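Local coordinates for 33-36 kDa outer membrane protein (Acinetobacter baumannii, PDB 6GIE) that probably forms a beta-barrel channel in the outer membrane, through which small solutes may pass, at residues A[110-121]-A[134-145]. Residues are numbered along the deposited sequence; the frame is centred on the assembly and turned at random.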
ATOM      1  N   LEU A 110     -14.339 -16.962  -9.873  1.00 40.92           N
ATOM      2  CA  LEU A 110     -13.525 -16.399  -8.850  1.00 39.34           C
ATOM      3  C   LEU A 110     -13.928 -14.935  -8.733  1.00 35.69           C
ATOM      4  O   LEU A 110     -14.433 -14.363  -9.696  1.00 32.49           O
ATOM      5  CB  LEU A 110     -12.046 -16.470  -9.242  1.00 41.72           C
ATOM      6  CG  LEU A 110     -11.466 -17.791  -9.699  1.00 52.76           C
ATOM      7  CD1 LEU A 110     -10.095 -17.566 -10.297  1.00 59.64           C
ATOM      8  CD2 LEU A 110     -11.407 -18.778  -8.542  1.00 49.10           C
ATOM      9  N   PRO A 111     -13.670 -14.321  -7.560  1.00 30.19           N
ATOM     10  CA  PRO A 111     -13.760 -12.864  -7.458  1.00 28.18           C
ATOM     11  C   PRO A 111     -12.690 -12.274  -8.354  1.00 27.35           C
ATOM     12  O   PRO A 111     -11.560 -12.766  -8.397  1.00 32.95           O
ATOM     13  CB  PRO A 111     -13.486 -12.594  -5.983  1.00 27.12           C
ATOM     14  CG  PRO A 111     -13.846 -13.909  -5.304  1.00 29.52           C
ATOM     15  CD  PRO A 111     -13.434 -14.958  -6.248  1.00 27.15           C
ATOM     16  N   VAL A 112     -13.064 -11.241  -9.077  1.00 25.28           N
ATOM     17  CA  VAL A 112     -12.197 -10.553 -10.012  1.00 24.33           C
ATOM     18  C   VAL A 112     -11.912  -9.114  -9.448  1.00 21.37           C
ATOM     19  O   VAL A 112     -12.561  -8.644  -8.560  1.00 19.72           O
ATOM     20  CB  VAL A 112     -12.917 -10.646 -11.389  1.00 34.91           C
ATOM     21  CG1 VAL A 112     -12.751  -9.412 -12.269  1.00 31.54           C
ATOM     22  CG2 VAL A 112     -12.522 -11.979 -12.083  1.00 35.02           C
ATOM     23  N   TYR A 113     -10.883  -8.467  -9.940  1.00 20.17           N
ATOM     24  CA  TYR A 113     -10.356  -7.275  -9.369  1.00 19.92           C
ATOM     25  C   TYR A 113      -9.742  -6.452 -10.488  1.00 19.18           C
ATOM     26  O   TYR A 113      -9.119  -7.027 -11.389  1.00 19.18           O
ATOM     27  CB  TYR A 113      -9.270  -7.628  -8.381  1.00 19.17           C
ATOM     28  CG  TYR A 113      -8.485  -6.430  -7.878  1.00 20.15           C
ATOM     29  CD1 TYR A 113      -7.348  -5.985  -8.545  1.00 19.30           C
ATOM     30  CD2 TYR A 113      -8.847  -5.773  -6.715  1.00 19.96           C
ATOM     31  CE1 TYR A 113      -6.646  -4.903  -8.107  1.00 17.35           C
ATOM     32  CE2 TYR A 113      -8.145  -4.683  -6.277  1.00 18.04           C
ATOM     33  CZ  TYR A 113      -7.029  -4.259  -6.990  1.00 19.00           C
ATOM     34  OH  TYR A 113      -6.242  -3.198  -6.520  1.00 18.65           O
ATOM     35  N   ALA A 114      -9.989  -5.135 -10.466  1.00 17.13           N
ATOM     36  CA  ALA A 114      -9.352  -4.221 -11.388  1.00 17.42           C
ATOM     37  C   ALA A 114      -8.954  -2.946 -10.698  1.00 18.71           C
ATOM     38  O   ALA A 114      -9.593  -2.575  -9.717  1.00 19.68           O
ATOM     39  CB  ALA A 114     -10.268  -3.944 -12.497  1.00 18.66           C
ATOM     40  N   SER A 115      -7.862  -2.315 -11.152  1.00 19.30           N
ATOM     41  CA  SER A 115      -7.464  -1.039 -10.585  1.00 18.97           C
ATOM     42  C   SER A 115      -6.992  -0.109 -11.642  1.00 18.65           C
ATOM     43  O   SER A 115      -6.528  -0.522 -12.669  1.00 17.42           O
ATOM     44  CB  SER A 115      -6.374  -1.184  -9.527  1.00 18.95           C
ATOM     45  OG  SER A 115      -5.066  -1.031 -10.110  1.00 22.52           O
ATOM     46  N   ALA A 116      -7.144   1.176 -11.343  1.00 19.43           N
ATOM     47  CA  ALA A 116      -6.758   2.273 -12.217  1.00 21.48           C
ATOM     48  C   ALA A 116      -6.239   3.437 -11.336  1.00 22.66           C
ATOM     49  O   ALA A 116      -6.804   3.714 -10.248  1.00 19.24           O
ATOM     50  CB  ALA A 116      -7.964   2.736 -13.041  1.00 21.81           C
ATOM     51  N   SER A 117      -5.148   4.063 -11.789  1.00 23.33           N
ATOM     52  CA  SER A 117      -4.626   5.230 -11.151  1.00 24.43           C
ATOM     53  C   SER A 117      -3.914   6.133 -12.108  1.00 28.48           C
ATOM     54  O   SER A 117      -3.476   5.717 -13.231  1.00 26.61           O
ATOM     55  CB  SER A 117      -3.689   4.838 -10.001  1.00 26.75           C
ATOM     56  OG  SER A 117      -2.891   3.808 -10.439  1.00 26.18           O
ATOM     57  N   TYR A 118      -3.859   7.396 -11.657  1.00 27.36           N
ATOM     58  CA  TYR A 118      -3.312   8.501 -12.414  1.00 28.86           C
ATOM     59  C   TYR A 118      -2.655   9.475 -11.440  1.00 29.02           C
ATOM     60  O   TYR A 118      -3.223   9.738 -10.391  1.00 25.44           O
ATOM     61  CB  TYR A 118      -4.389   9.238 -13.134  1.00 30.52           C
ATOM     62  CG  TYR A 118      -3.868  10.495 -13.809  1.00 36.55           C
ATOM     63  CD1 TYR A 118      -3.036  10.402 -14.916  1.00 44.92           C
ATOM     64  CD2 TYR A 118      -4.214  11.775 -13.349  1.00 38.56           C
ATOM     65  CE1 TYR A 118      -2.556  11.522 -15.568  1.00 44.15           C
ATOM     66  CE2 TYR A 118      -3.718  12.910 -13.970  1.00 40.13           C
ATOM     67  CZ  TYR A 118      -2.895  12.772 -15.084  1.00 48.38           C
ATOM     68  OH  TYR A 118      -2.400  13.876 -15.752  1.00 50.03           O
ATOM     69  N   ASN A 119      -1.477   9.992 -11.827  1.00 29.55           N
ATOM     70  CA  ASN A 119      -0.685  10.919 -11.030  1.00 33.28           C
ATOM     71  C   ASN A 119      -0.146  11.939 -11.938  1.00 32.96           C
ATOM     72  O   ASN A 119       0.330  11.632 -13.036  1.00 36.75           O
ATOM     73  CB  ASN A 119       0.558  10.259 -10.392  1.00 36.16           C
ATOM     74  CG  ASN A 119       0.200   9.203  -9.405  1.00 36.80           C
ATOM     75  OD1 ASN A 119       0.162   9.462  -8.225  1.00 45.46           O
ATOM     76  ND2 ASN A 119      -0.095   8.005  -9.888  1.00 50.14           N
ATOM     77  N   HIS A 120      -0.149  13.150 -11.443  1.00 32.63           N
ATOM     78  CA  HIS A 120       0.286  14.278 -12.207  1.00 35.27           C
ATOM     79  C   HIS A 120       1.241  15.013 -11.285  1.00 34.45           C
ATOM     80  O   HIS A 120       0.921  15.161 -10.133  1.00 32.13           O
ATOM     81  CB  HIS A 120      -0.939  15.141 -12.534  1.00 35.92           C
ATOM     82  CG  HIS A 120      -0.596  16.490 -13.030  1.00 37.15           C
ATOM     83  ND1 HIS A 120      -0.165  16.713 -14.318  1.00 41.26           N
ATOM     84  CD2 HIS A 120      -0.595  17.691 -12.413  1.00 39.32           C
ATOM     85  CE1 HIS A 120       0.070  18.004 -14.490  1.00 43.32           C
ATOM     86  NE2 HIS A 120      -0.177  18.621 -13.345  1.00 43.49           N
ATOM     87  N   THR A 121       2.386  15.442 -11.806  1.00 37.22           N
ATOM     88  CA  THR A 121       3.496  15.975 -11.035  1.00 39.25           C
ATOM     89  C   THR A 121       3.972  17.268 -11.658  1.00 44.34           C
ATOM     90  O   THR A 121       4.095  17.346 -12.880  1.00 45.30           O
ATOM     91  CB  THR A 121       4.676  14.982 -11.012  1.00 41.79           C
ATOM     92  OG1 THR A 121       4.293  13.800 -10.282  1.00 38.62           O
ATOM     93  CG2 THR A 121       5.936  15.608 -10.344  1.00 46.25           C
ATOM     94  N   GLY A 134       5.216  15.509 -16.202  1.00 63.38           N
ATOM     95  CA  GLY A 134       5.060  14.279 -15.417  1.00 63.75           C
ATOM     96  C   GLY A 134       3.616  13.796 -15.247  1.00 62.50           C
ATOM     97  O   GLY A 134       2.918  14.264 -14.355  1.00 77.74           O
ATOM     98  N   ASP A 135       3.166  12.884 -16.120  1.00 57.05           N
ATOM     99  CA  ASP A 135       1.838  12.239 -16.037  1.00 51.25           C
ATOM    100  C   ASP A 135       2.042  10.725 -16.174  1.00 54.03           C
ATOM    101  O   ASP A 135       2.478  10.235 -17.244  1.00 58.23           O
ATOM    102  CB  ASP A 135       0.864  12.704 -17.144  1.00 51.11           C
ATOM    103  CG  ASP A 135       0.145  14.082 -16.826  1.00 56.29           C
ATOM    104  OD1 ASP A 135       0.203  14.629 -15.695  1.00 55.09           O
ATOM    105  OD2 ASP A 135      -0.504  14.631 -17.740  1.00 58.48           O
ATOM    106  N   ARG A 136       1.707   9.992 -15.112  1.00 40.97           N
ATOM    107  CA  ARG A 136       1.788   8.547 -15.127  1.00 42.04           C
ATOM    108  C   ARG A 136       0.424   7.933 -14.838  1.00 40.94           C
ATOM    109  O   ARG A 136      -0.391   8.495 -14.081  1.00 41.54           O
ATOM    110  CB  ARG A 136       2.820   8.074 -14.096  1.00 47.36           C
ATOM    111  CG  ARG A 136       2.854   6.567 -13.844  1.00 58.44           C
ATOM    112  CD  ARG A 136       4.187   6.062 -13.269  1.00 59.14           C
ATOM    113  NE  ARG A 136       5.127   5.859 -14.373  1.00 72.22           N
ATOM    114  CZ  ARG A 136       6.244   6.554 -14.601  1.00 75.28           C
ATOM    115  NH1 ARG A 136       6.666   7.510 -13.764  1.00 74.70           N
ATOM    116  NH2 ARG A 136       6.959   6.276 -15.689  1.00 78.32           N
ATOM    117  N   TYR A 137       0.166   6.789 -15.465  1.00 36.23           N
ATOM    118  CA  TYR A 137      -1.002   5.998 -15.134  1.00 30.37           C
ATOM    119  C   TYR A 137      -0.698   4.531 -15.043  1.00 26.56           C
ATOM    120  O   TYR A 137       0.267   4.068 -15.613  1.00 27.44           O
ATOM    121  CB  TYR A 137      -2.100   6.244 -16.155  1.00 33.11           C
ATOM    122  CG  TYR A 137      -1.934   5.634 -17.535  1.00 34.78           C
ATOM    123  CD1 TYR A 137      -2.425   4.372 -17.811  1.00 37.00           C
ATOM    124  CD2 TYR A 137      -1.306   6.328 -18.571  1.00 39.90           C
ATOM    125  CE1 TYR A 137      -2.278   3.806 -19.051  1.00 40.44           C
ATOM    126  CE2 TYR A 137      -1.173   5.777 -19.833  1.00 43.12           C
ATOM    127  CZ  TYR A 137      -1.667   4.515 -20.068  1.00 46.97           C
ATOM    128  OH  TYR A 137      -1.536   3.937 -21.319  1.00 60.23           O
ATOM    129  N   ALA A 138      -1.572   3.820 -14.352  1.00 23.21           N
ATOM    130  CA  ALA A 138      -1.500   2.387 -14.201  1.00 23.71           C
ATOM    131  C   ALA A 138      -2.899   1.819 -14.201  1.00 24.31           C
ATOM    132  O   ALA A 138      -3.856   2.454 -13.683  1.00 23.69           O
ATOM    133  CB  ALA A 138      -0.789   1.975 -12.891  1.00 21.76           C
ATOM    134  N   LEU A 139      -2.990   0.626 -14.807  1.00 23.06           N
ATOM    135  CA  LEU A 139      -4.155  -0.245 -14.744  1.00 23.17           C
ATOM    136  C   LEU A 139      -3.713  -1.666 -14.372  1.00 23.16           C
ATOM    137  O   LEU A 139      -2.609  -2.083 -14.776  1.00 24.07           O
ATOM    138  CB  LEU A 139      -4.786  -0.354 -16.129  1.00 26.05           C
ATOM    139  CG  LEU A 139      -5.226   0.937 -16.758  1.00 26.54           C
ATOM    140  CD1 LEU A 139      -5.636   0.663 -18.187  1.00 31.97           C
ATOM    141  CD2 LEU A 139      -6.377   1.522 -15.948  1.00 28.19           C
ATOM    142  N   GLU A 140      -4.581  -2.397 -13.660  1.00 21.29           N
ATOM    143  CA  GLU A 140      -4.346  -3.770 -13.313  1.00 22.05           C
ATOM    144  C   GLU A 140      -5.658  -4.467 -13.380  1.00 22.98           C
ATOM    145  O   GLU A 140      -6.719  -3.891 -13.103  1.00 19.16           O
ATOM    146  CB  GLU A 140      -3.844  -4.019 -11.879  1.00 23.31           C
ATOM    147  CG  GLU A 140      -2.747  -3.148 -11.340  1.00 29.23           C
ATOM    148  CD  GLU A 140      -2.639  -3.267  -9.801  1.00 27.24           C
ATOM    149  OE1 GLU A 140      -3.518  -2.694  -9.087  1.00 31.00           O
ATOM    150  OE2 GLU A 140      -1.698  -3.938  -9.292  1.00 38.29           O
ATOM    151  N   ALA A 141      -5.552  -5.762 -13.675  1.00 23.35           N
ATOM    152  CA  ALA A 141      -6.663  -6.661 -13.578  1.00 24.70           C
ATOM    153  C   ALA A 141      -6.129  -7.899 -12.897  1.00 22.39           C
ATOM    154  O   ALA A 141      -5.032  -8.316 -13.195  1.00 20.80           O
ATOM    155  CB  ALA A 141      -7.173  -7.026 -14.997  1.00 24.74           C
ATOM    156  N   GLY A 142      -6.951  -8.536 -12.087  1.00 22.45           N
ATOM    157  CA  GLY A 142      -6.610  -9.807 -11.611  1.00 24.57           C
ATOM    158  C   GLY A 142      -7.673 -10.577 -10.924  1.00 24.37           C
ATOM    159  O   GLY A 142      -8.822 -10.316 -11.124  1.00 21.14           O
ATOM    160  N   ALA A 143      -7.274 -11.561 -10.111  1.00 21.01           N
ATOM    161  CA  ALA A 143      -8.274 -12.404  -9.484  1.00 21.83           C
ATOM    162  C   ALA A 143      -7.851 -12.825  -8.077  1.00 21.74           C
ATOM    163  O   ALA A 143      -6.669 -12.839  -7.765  1.00 19.40           O
ATOM    164  CB  ALA A 143      -8.519 -13.642 -10.390  1.00 23.00           C
ATOM    165  N   MET A 144      -8.838 -13.134  -7.237  1.00 23.11           N
ATOM    166  CA  MET A 144      -8.615 -13.792  -5.968  1.00 24.96           C
ATOM    167  C   MET A 144      -8.639 -15.311  -6.159  1.00 27.62           C
ATOM    168  O   MET A 144      -9.699 -15.989  -6.114  1.00 32.17           O
ATOM    169  CB  MET A 144      -9.603 -13.351  -4.902  1.00 27.69           C
ATOM    170  CG  MET A 144      -8.951 -12.217  -4.094  1.00 50.15           C
ATOM    171  SD  MET A 144     -10.026 -11.382  -2.976  1.00 53.53           S
ATOM    172  CE  MET A 144     -10.526 -12.577  -1.715  1.00 37.21           C
ATOM    173  N   LEU A 145      -7.451 -15.841  -6.359  1.00 24.52           N
ATOM    174  CA  LEU A 145      -7.305 -17.258  -6.633  1.00 27.93           C
ATOM    175  C   LEU A 145      -7.707 -18.117  -5.438  1.00 25.54           C
ATOM    176  O   LEU A 145      -8.086 -19.244  -5.619  1.00 26.85           O
ATOM    177  CB  LEU A 145      -5.881 -17.558  -7.118  1.00 31.20           C
ATOM    178  CG  LEU A 145      -5.477 -16.850  -8.430  1.00 36.76           C
ATOM    179  CD1 LEU A 145      -4.137 -17.384  -8.926  1.00 45.72           C
ATOM    180  CD2 LEU A 145      -6.492 -16.993  -9.565  1.00 31.51           C
TER
HETATM  181  O   HOH W   1      -3.832   1.106 -10.944  1.00 31.02           O
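Ser115 and Glu140 face each other as a hydrogen-bonded pair midway along two antiparallel neighbours, strands 112-121 and 135-144. Backbone bonding is regular from Thr121 N to Gly134 O at one end to Met144 N to Pro111 O at the other. Tyr113, Ser115, Ser117 and Asn119 each exchange two bonds with Gly142, Glu140, Ala138 and Arg136; of these, Tyr113 N to Gly142 O is weak.

Polar side chains collect on the face of Tyr113, Ser115 and Glu140. Ser115 OG donates to Glu140 OE1 in a very short bond of 2.5 Å. Water 1 donates to the same OG at 2.6 Å, lies 2.9 Å from Ser117 OG, and reaches Ala138 O weakly. Glu140 CG stands anti to its carbonyl carbon (chi1 -45°), and the chain runs extended from there, carrying the carboxylate across to strand 112-121. OE1 lies in the plane of the Tyr113 ring, at its edge, with the ring and carboxylate planes 81° apart. Glu140 OE2 forms a salt bridge with Arg194, while Tyr113 OH bonds to Glu102.

On the other face, His120 ND1 donates to the syn lone pair of Asp135 OD1 at 2.5 Å, and the oxygen lies 6° out of the imidazole plane.

Apolar contacts on this second face include Ala116 CB against Leu139 CD2 at 3.5 Å. At the end away from the loop joining the two strands, Leu110 CD1 meets Leu145 CD2 at 3.7 Å.

Such pairing is that of adjacent strands in a porin barrel wall: polar groups, one water and a charge pair occupy one face, consistent with the channel lining, whereas the opposite face is largely apolar beside Leu139, as expected toward lipid, and turns polar at His120 and Asp135. Gripped through OE1 by Ser115 OG and through OE2 by Arg194, the Glu140 carboxylate is fixed in orientation and probably supported in its charged form.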